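Local coordinates for protein NRD1 (PDB 3CLJ) that binds the phosphorylated C-terminal domain of RNA polymerase II through its CTD-interacting domain and, with Nab3 and Sen1, takes part in transcription termination, at residues Lys119-Met122 / Leu123-Trp127; Tyr137-Ala140 / Ile141-Lys144; Asn5-Ala8 / Thr9-Phe13; Leu28-Tyr31 / Ala32-Ile36; Leu52-Asp55 / Ser56-Leu59. All coordinates share one frame; numbering follows the deposited sequence. Where two conformers were deposited one is given.

All five contacts are local, each joining residues three to five apart in one continuous stretch of chain, so none closes a long loop and they follow in series without nesting or crossing. From the N terminus, contact 3 lies in helix 3-11 and contact 4 at the end of helix 22-34; they touch through Phe6 and Thr9 on Leu28, and Phe6 on Tyr31. Contact 5 makes the turn between helices 39-52 and 58-77, where Phe13 of contact 3 meets His57. Contact 1 follows in helix 114-130, packing on Leu59 of contact 5. Contact 2, in the loop before helix 144-149, is tied back to contact 1 by a salt bridge from Arg142 to Asp125.

Contact 1: Lys119-Met122 / Leu123-Trp127; sequences KIRM and LLDIW
The carbonyls of Lys119, Ile120, Arg121 and Met122 each accept a hydrogen bond from the amide four residues on, in an unbroken run. Leu124 N to Ile120 O is the shortest of the four, 2.8 Å with 169° at the hydrogen; Asp125 N to Arg121 O, at 3.0 Å, is more bent, 140°. Two apolar pairs run along the helix. In the first, Ile120 and Leu124 lie side by side and point the same way, Ile120 CG2 standing 4.2 Å from Leu124 CD1. In the second, Met122 and Ile126 cross at about a right angle: with CG of Met122 anti to its backbone N (chi1 177°) and the chain bent beyond, Met122 CE comes to 3.2 Å from Ile126 CG1, tighter than usual, which makes the methyl's exact position doubtful. The turn belongs to helix 114-130 of the all-helical CID domain, where Ile120 and Leu124 pack on Leu105 of helix 90-111 and Leu123 on Leu62 of helix 58-77. Arg121 NE is 4.2 Å from Asp125 OD2, beyond a salt bridge, in the deposited conformer described here; Asp125 makes its salt bridge through OD1 with Arg142 of the later loop.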
loop_
_atom_site.group_PDB
_atom_site.type_symbol
_atom_site.label_atom_id
_atom_site.label_comp_id
_atom_site.label_asym_id
_atom_site.label_seq_id
_atom_site.Cartn_x
_atom_site.Cartn_y
_atom_site.Cartn_z
ATOM N N LYS A 119 8.786 -4.159 10.778
ATOM C CA LYS A 119 8.800 -3.184 9.700
ATOM C C LYS A 119 7.376 -2.705 9.386
ATOM O O LYS A 119 7.177 -1.521 9.052
ATOM C CB LYS A 119 9.490 -3.775 8.439
ATOM C CG LYS A 119 11.026 -3.845 8.615
ATOM C CD LYS A 119 11.709 -4.823 7.641
ATOM C CE LYS A 119 13.299 -4.880 7.837
ATOM N NZ LYS A 119 13.861 -6.188 7.285
ATOM N N ILE A 120 6.398 -3.604 9.461
ATOM C CA ILE A 120 4.993 -3.145 9.331
ATOM C C ILE A 120 4.612 -2.177 10.480
ATOM O O ILE A 120 4.070 -1.104 10.243
ATOM C CB ILE A 120 3.986 -4.333 9.237
ATOM C CG1 ILE A 120 4.264 -5.183 7.977
ATOM C CG2 ILE A 120 2.472 -3.804 9.376
ATOM C CD1 ILE A 120 3.574 -6.521 7.925
ATOM N N ARG A 121 4.934 -2.543 11.714
ATOM C CA ARG A 121 4.751 -1.646 12.870
ATOM C C ARG A 121 5.323 -0.235 12.634
ATOM O O ARG A 121 4.620 0.750 12.870
ATOM C CB ARG A 121 5.314 -2.337 14.113
ATOM C CG ARG A 121 4.642 -1.986 15.447
ATOM C CD ARG A 121 5.027 -0.603 15.996
ATOM N NE ARG A 121 5.317 -0.610 17.428
ATOM C CZ ARG A 121 4.809 -1.452 18.328
ATOM N NH1 ARG A 121 3.943 -2.382 17.988
ATOM N NH2 ARG A 121 5.185 -1.369 19.588
ATOM N N MET A 122 6.559 -0.116 12.116
ATOM C CA MET A 122 7.116 1.224 11.836
ATOM C C MET A 122 6.413 1.969 10.767
ATOM O O MET A 122 6.201 3.180 10.848
ATOM C CB MET A 122 8.605 1.207 11.445
ATOM C CG MET A 122 9.102 2.678 11.095
ATOM S SD MET A 122 9.182 3.849 12.514
ATOM C CE MET A 122 8.191 5.198 11.894
ATOM N N LEU A 123 6.017 1.243 9.744
ATOM C CA LEU A 123 5.194 1.798 8.722
ATOM C C LEU A 123 3.852 2.319 9.260
ATOM O O LEU A 123 3.385 3.417 8.861
ATOM C CB LEU A 123 5.005 0.703 7.643
ATOM C CG LEU A 123 4.643 1.049 6.227
ATOM C CD1 LEU A 123 5.707 1.940 5.546
ATOM C CD2 LEU A 123 4.259 -0.240 5.413
ATOM N N LEU A 124 3.196 1.535 10.145
ATOM C CA LEU A 124 2.018 2.056 10.892
ATOM C C LEU A 124 2.307 3.370 11.604
ATOM O O LEU A 124 1.436 4.267 11.687
ATOM C CB LEU A 124 1.470 1.008 11.907
ATOM C CG LEU A 124 0.794 -0.157 11.146
ATOM C CD1 LEU A 124 0.433 -1.344 12.050
ATOM C CD2 LEU A 124 -0.475 0.389 10.380
ATOM N N ASP A 125 3.523 3.496 12.142
ATOM C CA ASP A 125 3.895 4.721 12.867
ATOM C C ASP A 125 4.036 5.929 11.949
ATOM O O ASP A 125 3.585 7.039 12.264
ATOM C CB ASP A 125 5.164 4.490 13.693
ATOM C CG ASP A 125 4.900 3.615 14.920
ATOM O OD1 ASP A 125 3.704 3.432 15.265
ATOM O OD2 ASP A 125 5.874 3.114 15.549
ATOM N N ILE A 126 4.647 5.703 10.795
ATOM C CA ILE A 126 4.702 6.696 9.710
ATOM C C ILE A 126 3.290 7.037 9.198
ATOM O O ILE A 126 2.968 8.214 9.045
ATOM C CB ILE A 126 5.648 6.173 8.581
ATOM C CG1 ILE A 126 7.122 6.289 9.029
ATOM C CG2 ILE A 126 5.400 6.842 7.219
ATOM C CD1 ILE A 126 7.898 5.166 8.421
ATOM N N TRP A 127 2.428 6.047 8.984
ATOM C CA TRP A 127 1.039 6.356 8.578
ATOM C C TRP A 127 0.327 7.237 9.605
ATOM O O TRP A 127 -0.371 8.202 9.264
ATOM C CB TRP A 127 0.274 5.042 8.342
ATOM C CG TRP A 127 0.800 4.336 7.105
ATOM C CD1 TRP A 127 1.792 4.823 6.240
ATOM C CD2 TRP A 127 0.405 3.066 6.567
ATOM N NE1 TRP A 127 1.998 3.958 5.218
ATOM C CE2 TRP A 127 1.158 2.874 5.363
ATOM C CE3 TRP A 127 -0.542 2.100 6.934
ATOM C CZ2 TRP A 127 0.989 1.772 4.547
ATOM C CZ3 TRP A 127 -0.681 0.988 6.133
ATOM C CH2 TRP A 127 0.082 0.824 4.951
#

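Contact 2: Tyr137-Ala140 / Ile141-Lys144; sequences YLNA and IRSK
Ser143 grips Ala140 O twice, through hydroxyl and amide. The OG bond is 2.7 Å from Ser143 OG to Ala140 O and lies in the carbonyl plane; the amide bond, 3.0 Å from Ser143 N to Ala140 O, arrives from above that plane. A chi1 of 62° sets OG between the backbone N and the carbonyl carbon, which turns the hydroxyl back toward Ala140. With an alanine here, Ala140 O would probably be left to the off-plane amide and the turn held less firmly. A third direct hydrogen bond, 2.9 Å from Arg142 N to Leu138 O, spans four residues, and water 1 links the two segments, donating to Tyr137 O (2.8 Å) and accepting from Ile141 N (3.0 Å). The apolar contact is Leu138 against Ile141, whose side chains meet at a slant, Leu138 CD2 4.0 Å from Ile141 CD1; both also touch Gln102 of helix 90-111. The Arg142 side chain leads away from this turn, its NE forming a salt bridge with Asp125 of helix 114-130. The whole is a helix-like turn ending in a type I beta turn from Ala140 to Ser143, the latter standing at the N-cap of the short helix 144-149.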
loop_
_atom_site.group_PDB
_atom_site.type_symbol
_atom_site.label_atom_id
_atom_site.label_comp_id
_atom_site.label_asym_id
_atom_site.label_seq_id
_atom_site.Cartn_x
_atom_site.Cartn_y
_atom_site.Cartn_z
ATOM N N TYR A 137 -9.132 3.111 12.963
ATOM C CA TYR A 137 -8.396 2.855 14.198
ATOM C C TYR A 137 -7.408 1.730 13.890
ATOM O O TYR A 137 -7.809 0.604 13.649
ATOM C CB TYR A 137 -9.357 2.470 15.319
ATOM C CG TYR A 137 -8.638 2.178 16.628
ATOM C CD1 TYR A 137 -7.954 3.198 17.305
ATOM C CD2 TYR A 137 -8.676 0.874 17.206
ATOM C CE1 TYR A 137 -7.314 2.971 18.504
ATOM C CE2 TYR A 137 -8.040 0.629 18.436
ATOM C CZ TYR A 137 -7.355 1.681 19.072
ATOM O OH TYR A 137 -6.740 1.496 20.260
ATOM N N LEU A 138 -6.115 2.051 13.909
ATOM C CA LEU A 138 -5.063 1.130 13.530
ATOM C C LEU A 138 -4.192 0.766 14.765
ATOM O O LEU A 138 -3.272 -0.051 14.628
ATOM C CB LEU A 138 -4.130 1.754 12.425
ATOM C CG LEU A 138 -4.874 1.934 11.057
ATOM C CD1 LEU A 138 -3.902 2.330 9.949
ATOM C CD2 LEU A 138 -5.665 0.670 10.594
ATOM N N ASN A 139 -4.477 1.367 15.919
ATOM C CA ASN A 139 -3.628 1.200 17.070
ATOM C C ASN A 139 -3.665 -0.227 17.706
ATOM O O ASN A 139 -2.703 -0.623 18.363
ATOM C CB ASN A 139 -3.935 2.301 18.073
ATOM C CG ASN A 139 -3.060 2.257 19.333
ATOM O OD1 ASN A 139 -3.574 2.107 20.452
ATOM N ND2 ASN A 139 -1.767 2.467 19.168
ATOM N N ALA A 140 -4.776 -0.930 17.564
ATOM C CA ALA A 140 -4.912 -2.317 18.043
ATOM C C ALA A 140 -4.152 -3.272 17.080
ATOM O O ALA A 140 -3.371 -4.088 17.545
ATOM C CB ALA A 140 -6.379 -2.716 18.191
ATOM N N ILE A 141 -4.302 -3.064 15.770
ATOM C CA ILE A 141 -3.580 -3.801 14.742
ATOM C C ILE A 141 -2.069 -3.632 14.917
ATOM O O ILE A 141 -1.310 -4.579 14.767
ATOM C CB ILE A 141 -4.040 -3.382 13.331
ATOM C CG1 ILE A 141 -5.464 -3.842 13.093
ATOM C CG2 ILE A 141 -3.102 -3.910 12.230
ATOM C CD1 ILE A 141 -6.124 -3.137 11.869
ATOM N N ARG A 142 -1.657 -2.425 15.301
ATOM C CA ARG A 142 -0.283 -2.127 15.560
ATOM C C ARG A 142 0.335 -2.942 16.723
ATOM O O ARG A 142 1.540 -3.163 16.760
ATOM C CB ARG A 142 -0.158 -0.614 15.817
ATOM C CG ARG A 142 1.246 -0.058 15.813
ATOM C CD ARG A 142 1.448 0.753 17.042
ATOM N NE ARG A 142 2.765 1.400 17.094
ATOM C CZ ARG A 142 3.319 1.932 18.194
ATOM N NH1 ARG A 142 2.686 1.902 19.368
ATOM N NH2 ARG A 142 4.524 2.508 18.130
ATOM N N SER A 143 -0.451 -3.391 17.694
ATOM C CA SER A 143 0.179 -4.075 18.856
ATOM C C SER A 143 0.789 -5.470 18.520
ATOM O O SER A 143 0.296 -6.188 17.617
ATOM C CB SER A 143 -0.765 -4.118 20.055
ATOM O OG SER A 143 -1.903 -4.851 19.719
ATOM N N LYS A 144 1.913 -5.770 19.186
ATOM C CA LYS A 144 2.667 -7.069 19.138
ATOM C C LYS A 144 1.806 -8.262 19.602
ATOM O O LYS A 144 2.035 -9.432 19.206
ATOM C CB LYS A 144 3.925 -7.046 20.050
ATOM C CG LYS A 144 5.147 -6.435 19.431
ATOM C CD LYS A 144 6.359 -6.628 20.370
ATOM C CE LYS A 144 7.670 -6.695 19.545
ATOM N NZ LYS A 144 8.934 -6.923 20.329
HETATM O O HOH W 1 -6.703 -1.381 15.235
#

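Contact 3: Asn5-Ala8 / Thr9-Phe13; sequences NFVA and TLESF
Asn5 through Ala8 accept, in order, the amides of Thr9 through Ser12, the i to i+4 pattern of an alpha helix, helix 3-11. The middle bonds are nearly straight: Leu10 N to Phe6 O is 2.8 Å with 172° at the hydrogen, and Glu11 N to Val7 O is also 2.8 Å. The last, Ser12 N to Ala8 O, lengthens to 3.0 Å and bends to 138°. Asn5 O carries a second donor, the hydroxyl of Thr9, with OG1 2.7 Å away; amide and hydroxyl come from opposite faces of the carbonyl plane. Because OG1 of Thr9 sits anti to its carbonyl carbon (chi1 -61°), it is folded back along the helix and also comes within 2.9 Å of Asn5 OD1. In the Asn5 conformer described, Asn5 OD1 and Thr9 OG1 are both hydrogen-bonded to Lys27 NZ of helix 22-34. Val7 and Glu11 run alongside each other, Val7 CG1 3.5 Å from Glu11 OE2. At the far end, Ser12 OG donates back to Thr9 O at 2.6 Å. These bonds shape helix 3-11, the first of the CID domain. In the helical superhelix known for this family, it lays Phe6 and Thr9 on Leu28 of helix 22-34, and Leu10 on Leu45 of helix 39-52 and Ile64 of helix 58-77.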
loop_
_atom_site.group_PDB
_atom_site.type_symbol
_atom_site.label_atom_id
_atom_site.label_comp_id
_atom_site.label_asym_id
_atom_site.label_seq_id
_atom_site.Cartn_x
_atom_site.Cartn_y
_atom_site.Cartn_z
ATOM N N ASN A 5 2.521 -1.689 -19.160
ATOM C CA ASN A 5 3.835 -1.602 -18.477
ATOM C C ASN A 5 3.677 -1.572 -16.945
ATOM O O ASN A 5 4.475 -2.180 -16.219
ATOM C CB ASN A 5 4.622 -0.369 -18.991
ATOM C CG ASN A 5 6.077 -0.313 -18.501
ATOM O OD1 ASN A 5 6.434 -0.853 -17.458
ATOM N ND2 ASN A 5 6.920 0.395 -19.257
ATOM N N PHE A 6 2.666 -0.851 -16.447
ATOM C CA PHE A 6 2.383 -0.811 -15.019
ATOM C C PHE A 6 2.037 -2.208 -14.443
ATOM O O PHE A 6 2.588 -2.626 -13.426
ATOM C CB PHE A 6 1.244 0.164 -14.698
ATOM C CG PHE A 6 0.951 0.266 -13.208
ATOM C CD1 PHE A 6 1.649 1.175 -12.399
ATOM C CD2 PHE A 6 -0.001 -0.577 -12.597
ATOM C CE1 PHE A 6 1.376 1.281 -11.024
ATOM C CE2 PHE A 6 -0.267 -0.477 -11.248
ATOM C CZ PHE A 6 0.442 0.457 -10.451
ATOM N N VAL A 7 1.130 -2.899 -15.125
ATOM C CA VAL A 7 0.728 -4.271 -14.773
ATOM C C VAL A 7 1.940 -5.215 -14.738
ATOM O O VAL A 7 2.180 -5.853 -13.705
ATOM C CB VAL A 7 -0.401 -4.794 -15.716
ATOM C CG1 VAL A 7 -0.682 -6.268 -15.505
ATOM C CG2 VAL A 7 -1.646 -4.023 -15.501
ATOM N N ALA A 8 2.702 -5.271 -15.842
ATOM C CA ALA A 8 3.929 -6.069 -15.915
ATOM C C ALA A 8 4.958 -5.694 -14.842
ATOM O O ALA A 8 5.598 -6.577 -14.284
ATOM C CB ALA A 8 4.576 -6.051 -17.405
ATOM N N THR A 9 5.106 -4.406 -14.528
ATOM C CA THR A 9 6.068 -3.970 -13.521
ATOM C C THR A 9 5.612 -4.392 -12.096
ATOM O O THR A 9 6.424 -4.906 -11.292
ATOM C CB THR A 9 6.299 -2.444 -13.596
ATOM O OG1 THR A 9 6.837 -2.130 -14.895
ATOM C CG2 THR A 9 7.246 -1.954 -12.502
ATOM N N LEU A 10 4.309 -4.219 -11.827
ATOM C CA LEU A 10 3.730 -4.779 -10.622
ATOM C C LEU A 10 3.887 -6.329 -10.518
ATOM O O LEU A 10 4.428 -6.825 -9.504
ATOM C CB LEU A 10 2.278 -4.304 -10.400
ATOM C CG LEU A 10 1.695 -4.807 -9.068
ATOM C CD1 LEU A 10 2.294 -4.227 -7.753
ATOM C CD2 LEU A 10 0.288 -4.579 -9.110
ATOM N N GLU A 11 3.417 -7.077 -11.525
ATOM C CA GLU A 11 3.628 -8.501 -11.547
ATOM C C GLU A 11 5.096 -8.932 -11.311
ATOM O O GLU A 11 5.331 -9.996 -10.711
ATOM C CB GLU A 11 3.082 -9.149 -12.871
ATOM C CG GLU A 11 1.558 -9.146 -13.004
ATOM C CD GLU A 11 1.040 -9.324 -14.418
ATOM O OE1 GLU A 11 1.811 -9.210 -15.412
ATOM O OE2 GLU A 11 -0.175 -9.577 -14.539
ATOM N N SER A 12 6.084 -8.160 -11.796
ATOM C CA SER A 12 7.488 -8.544 -11.654
ATOM C C SER A 12 8.011 -8.595 -10.192
ATOM O O SER A 12 9.094 -9.126 -9.951
ATOM C CB SER A 12 8.410 -7.674 -12.520
ATOM O OG SER A 12 8.463 -6.347 -12.013
ATOM N N PHE A 13 7.261 -8.047 -9.238
ATOM C CA PHE A 13 7.644 -8.069 -7.810
ATOM C C PHE A 13 7.722 -9.493 -7.268
ATOM O O PHE A 13 8.389 -9.758 -6.255
ATOM C CB PHE A 13 6.706 -7.212 -6.968
ATOM C CG PHE A 13 7.085 -5.731 -6.926
ATOM C CD1 PHE A 13 6.832 -4.890 -8.044
ATOM C CD2 PHE A 13 7.672 -5.168 -5.775
ATOM C CE1 PHE A 13 7.148 -3.558 -8.042
ATOM C CE2 PHE A 13 8.015 -3.769 -5.742
ATOM C CZ PHE A 13 7.757 -2.962 -6.891
#

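Contact 4: Leu28-Tyr31 / Ala32-Ile36; sequences LTTY and ALDHI
Tyr31 and His35 form an offset stack, ring centroids 4.0 Å apart and planes at 22°. CD2 of His35 lies over one face of the Tyr31 ring toward its rim, 3.3 Å from Tyr31 CE1, while CZ of Tyr31 lies over a face of the imidazole. At the imidazole edge, in its plane, is Tyr31 O, 3.2 Å from His35 CD2; ring and backbone of the tyrosine thus both bear on one histidine carbon. Tyr31 has CG anti to the backbone N (chi1 -178°), which swings its ring forward along the helix to meet the residue one turn later. Elsewhere the tyrosine ring meets Phe6, and its OH is hydrogen-bonded to a glycerol, probably from the crystallisation liquor. If an alanine stood in place of Tyr31, His35 would probably lose its stacking partner and be set freer to turn, and Phe6 would lose a neighbour. The backbone beneath is helical: Ala32 N bonds Leu28 O at 2.9 Å and Leu33 N bonds Thr29 O at 3.1 Å. Asp34 N divides itself between Thr30 O at 3.1 Å and, weakly, Tyr31 O at 3.2 Å, while the Asp34 side chain runs alongside Thr30. This sharing of Asp34 N comes in the last turn of helix 22-34, where the CID chain leaves toward helix 39-52 with the stack beside it.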
loop_
_atom_site.group_PDB
_atom_site.type_symbol
_atom_site.label_atom_id
_atom_site.label_comp_id
_atom_site.label_asym_id
_atom_site.label_seq_id
_atom_site.Cartn_x
_atom_site.Cartn_y
_atom_site.Cartn_z
ATOM N N LEU A 28 6.365 2.644 -10.184
ATOM C CA LEU A 28 4.940 2.563 -9.979
ATOM C C LEU A 28 4.331 3.857 -9.472
ATOM O O LEU A 28 3.203 4.216 -9.841
ATOM C CB LEU A 28 4.603 1.389 -9.021
ATOM C CG LEU A 28 4.953 -0.048 -9.422
ATOM C CD1 LEU A 28 4.476 -1.040 -8.292
ATOM C CD2 LEU A 28 4.383 -0.476 -10.824
ATOM N N THR A 29 5.070 4.561 -8.626
ATOM C CA THR A 29 4.537 5.723 -7.917
ATOM C C THR A 29 4.455 6.910 -8.892
ATOM O O THR A 29 3.472 7.691 -8.901
ATOM C CB THR A 29 5.397 6.051 -6.689
ATOM O OG1 THR A 29 5.391 4.915 -5.792
ATOM C CG2 THR A 29 4.842 7.269 -5.952
ATOM N N THR A 30 5.484 7.027 -9.726
ATOM C CA THR A 30 5.481 8.045 -10.779
ATOM C C THR A 30 4.347 7.813 -11.777
ATOM O O THR A 30 3.642 8.763 -12.159
ATOM C CB THR A 30 6.860 8.160 -11.449
ATOM O OG1 THR A 30 7.786 8.568 -10.431
ATOM C CG2 THR A 30 6.849 9.215 -12.593
ATOM N N TYR A 31 4.129 6.551 -12.140
ATOM C CA TYR A 31 3.021 6.232 -13.010
ATOM C C TYR A 31 1.702 6.632 -12.328
ATOM O O TYR A 31 0.822 7.197 -12.974
ATOM C CB TYR A 31 3.002 4.741 -13.387
ATOM C CG TYR A 31 1.848 4.445 -14.337
ATOM C CD1 TYR A 31 2.049 4.493 -15.697
ATOM C CD2 TYR A 31 0.547 4.161 -13.853
ATOM C CE1 TYR A 31 1.008 4.252 -16.599
ATOM C CE2 TYR A 31 -0.507 3.937 -14.737
ATOM C CZ TYR A 31 -0.265 3.991 -16.122
ATOM O OH TYR A 31 -1.262 3.769 -17.052
ATOM N N ALA A 32 1.547 6.310 -11.037
ATOM C CA ALA A 32 0.295 6.590 -10.327
ATOM C C ALA A 32 -0.061 8.096 -10.338
ATOM O O ALA A 32 -1.227 8.474 -10.551
ATOM C CB ALA A 32 0.338 6.029 -8.876
ATOM N N LEU A 33 0.945 8.940 -10.094
ATOM C CA LEU A 33 0.770 10.413 -10.073
ATOM C C LEU A 33 0.514 11.038 -11.463
ATOM O O LEU A 33 -0.131 12.089 -11.587
ATOM C CB LEU A 33 1.970 11.073 -9.395
ATOM C CG LEU A 33 2.192 10.924 -7.887
ATOM C CD1 LEU A 33 3.657 11.413 -7.619
ATOM C CD2 LEU A 33 1.188 11.760 -7.057
ATOM N N ASP A 34 1.030 10.382 -12.499
ATOM C CA ASP A 34 0.839 10.780 -13.876
ATOM C C ASP A 34 -0.515 10.358 -14.446
ATOM O O ASP A 34 -0.907 10.826 -15.509
ATOM C CB ASP A 34 1.924 10.151 -14.739
ATOM C CG ASP A 34 3.255 10.860 -14.618
ATOM O OD1 ASP A 34 3.344 11.903 -13.922
ATOM O OD2 ASP A 34 4.218 10.365 -15.229
ATOM N N HIS A 35 -1.196 9.433 -13.769
ATOM C CA HIS A 35 -2.415 8.868 -14.323
ATOM C C HIS A 35 -3.453 8.761 -13.197
ATOM O O HIS A 35 -4.054 7.706 -12.979
ATOM C CB HIS A 35 -2.115 7.498 -14.977
ATOM C CG HIS A 35 -1.119 7.556 -16.108
ATOM N ND1 HIS A 35 -1.475 7.828 -17.409
ATOM C CD2 HIS A 35 0.226 7.375 -16.123
ATOM C CE1 HIS A 35 -0.396 7.829 -18.176
ATOM N NE2 HIS A 35 0.652 7.558 -17.420
ATOM N N ILE A 36 -3.658 9.864 -12.474
ATOM C CA ILE A 36 -4.673 9.919 -11.423
ATOM C C ILE A 36 -6.086 9.641 -11.994
ATOM O O ILE A 36 -6.943 9.068 -11.303
ATOM C CB ILE A 36 -4.609 11.265 -10.624
ATOM C CG1 ILE A 36 -3.379 11.283 -9.701
ATOM C CG2 ILE A 36 -5.882 11.517 -9.795
ATOM C CD1 ILE A 36 -2.828 12.688 -9.472
#

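Contact 5: Leu52-Asp55 / Ser56-Leu59; sequences LCPD and SHKL
Lys58 reaches back across Asp55 and Cys53, and its aliphatic chain makes much of this contact. Bent at chi2 (-88°) and extended beyond, it puts Lys58 CG 3.3 Å from Asp55 O and Lys58 CE 3.4 Å from Cys53 O, with CD beside Cys53 SG. The ammonium group finds its partners outside the turn: a hydrogen bond to Ser50 O near the end of helix 39-52, and a salt bridge to Asp107 of helix 90-111. Asp55 contributes chiefly its backbone. Its carbonyl accepts Lys58 N at 3.2 Å, a bond nearly straight at the hydrogen (168°) although the donor stands above the carbonyl plane, and it also accepts from water 2, whose oxygen is 2.9 Å from Asp55 O. That water in turn accepts from Leu59 N at 3.2 Å, extending the turn into the helix. His57, the third participant, bonds through N to Pro54 O at 2.9 Å and takes Pro54 CB over one face of its ring in a CH-pi contact, 4.2 Å from the centroid and 27° off the ring normal. The orientation of that imidazole is further set at its edge, where Ser56 OG and His57 ND1 share a hydrogen bond of 3.0 Å. Together these make the tight connection between two consecutive helices of the CID domain, leading into helix 58-77 while Lys58 binds a carbonyl at the C-terminal end of helix 39-52.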
loop_
_atom_site.group_PDB
_atom_site.type_symbol
_atom_site.label_atom_id
_atom_site.label_comp_id
_atom_site.label_asym_id
_atom_site.label_seq_id
_atom_site.Cartn_x
_atom_site.Cartn_y
_atom_site.Cartn_z
ATOM N N LEU A 52 -2.758 -11.183 -2.705
ATOM C CA LEU A 52 -2.435 -12.410 -3.399
ATOM C C LEU A 52 -0.936 -12.754 -3.439
ATOM O O LEU A 52 -0.571 -13.840 -3.872
ATOM C CB LEU A 52 -2.965 -12.313 -4.855
ATOM C CG LEU A 52 -4.518 -12.243 -4.953
ATOM C CD1 LEU A 52 -5.037 -11.862 -6.373
ATOM C CD2 LEU A 52 -5.204 -13.506 -4.439
ATOM N N CYS A 53 -0.072 -11.834 -3.020
ATOM C CA CYS A 53 1.348 -12.041 -3.178
ATOM C C CYS A 53 1.856 -13.095 -2.156
ATOM O O CYS A 53 1.184 -13.368 -1.155
ATOM C CB CYS A 53 2.109 -10.697 -3.020
ATOM S SG CYS A 53 1.969 -9.987 -1.379
ATOM N N PRO A 54 3.052 -13.671 -2.414
ATOM C CA PRO A 54 3.713 -14.558 -1.408
ATOM C C PRO A 54 3.790 -13.934 0.020
ATOM O O PRO A 54 3.846 -12.696 0.179
ATOM C CB PRO A 54 5.118 -14.772 -2.018
ATOM C CG PRO A 54 4.878 -14.624 -3.511
ATOM C CD PRO A 54 3.877 -13.501 -3.640
ATOM N N ASP A 55 3.782 -14.759 1.052
ATOM C CA ASP A 55 3.883 -14.280 2.451
ATOM C C ASP A 55 5.045 -13.306 2.684
ATOM O O ASP A 55 4.881 -12.246 3.286
ATOM C CB ASP A 55 4.053 -15.477 3.423
ATOM C CG ASP A 55 2.814 -16.371 3.481
ATOM O OD1 ASP A 55 1.857 -16.096 2.698
ATOM O OD2 ASP A 55 2.812 -17.330 4.305
ATOM N N SER A 56 6.231 -13.705 2.246
ATOM C CA SER A 56 7.437 -12.889 2.436
ATOM C C SER A 56 7.332 -11.516 1.655
ATOM O O SER A 56 7.994 -10.531 2.000
ATOM C CB SER A 56 8.659 -13.702 2.027
ATOM O OG SER A 56 8.714 -13.750 0.598
ATOM N N HIS A 57 6.456 -11.483 0.655
ATOM C CA HIS A 57 6.198 -10.352 -0.197
ATOM C C HIS A 57 5.137 -9.349 0.342
ATOM O O HIS A 57 4.960 -8.255 -0.217
ATOM C CB HIS A 57 5.845 -10.837 -1.633
ATOM C CG HIS A 57 7.022 -11.353 -2.423
ATOM N ND1 HIS A 57 8.036 -12.098 -1.872
ATOM C CD2 HIS A 57 7.338 -11.221 -3.737
ATOM C CE1 HIS A 57 8.915 -12.425 -2.802
ATOM N NE2 HIS A 57 8.515 -11.899 -3.948
ATOM N N LYS A 58 4.451 -9.682 1.431
ATOM C CA LYS A 58 3.420 -8.783 1.965
ATOM C C LYS A 58 3.949 -7.420 2.429
ATOM O O LYS A 58 3.290 -6.409 2.207
ATOM C CB LYS A 58 2.666 -9.454 3.112
ATOM C CG LYS A 58 1.972 -10.749 2.738
ATOM C CD LYS A 58 0.571 -10.479 2.202
ATOM C CE LYS A 58 -0.003 -11.768 1.583
ATOM N NZ LYS A 58 -1.476 -11.615 1.343
ATOM N N LEU A 59 5.125 -7.399 3.055
ATOM C CA LEU A 59 5.764 -6.162 3.435
ATOM C C LEU A 59 5.930 -5.247 2.207
ATOM O O LEU A 59 5.444 -4.095 2.211
ATOM C CB LEU A 59 7.119 -6.459 4.076
ATOM C CG LEU A 59 7.965 -5.228 4.500
ATOM C CD1 LEU A 59 7.148 -4.291 5.471
ATOM C CD2 LEU A 59 9.327 -5.626 5.067
HETATM O O HOH W 2 6.109 -10.010 4.558
#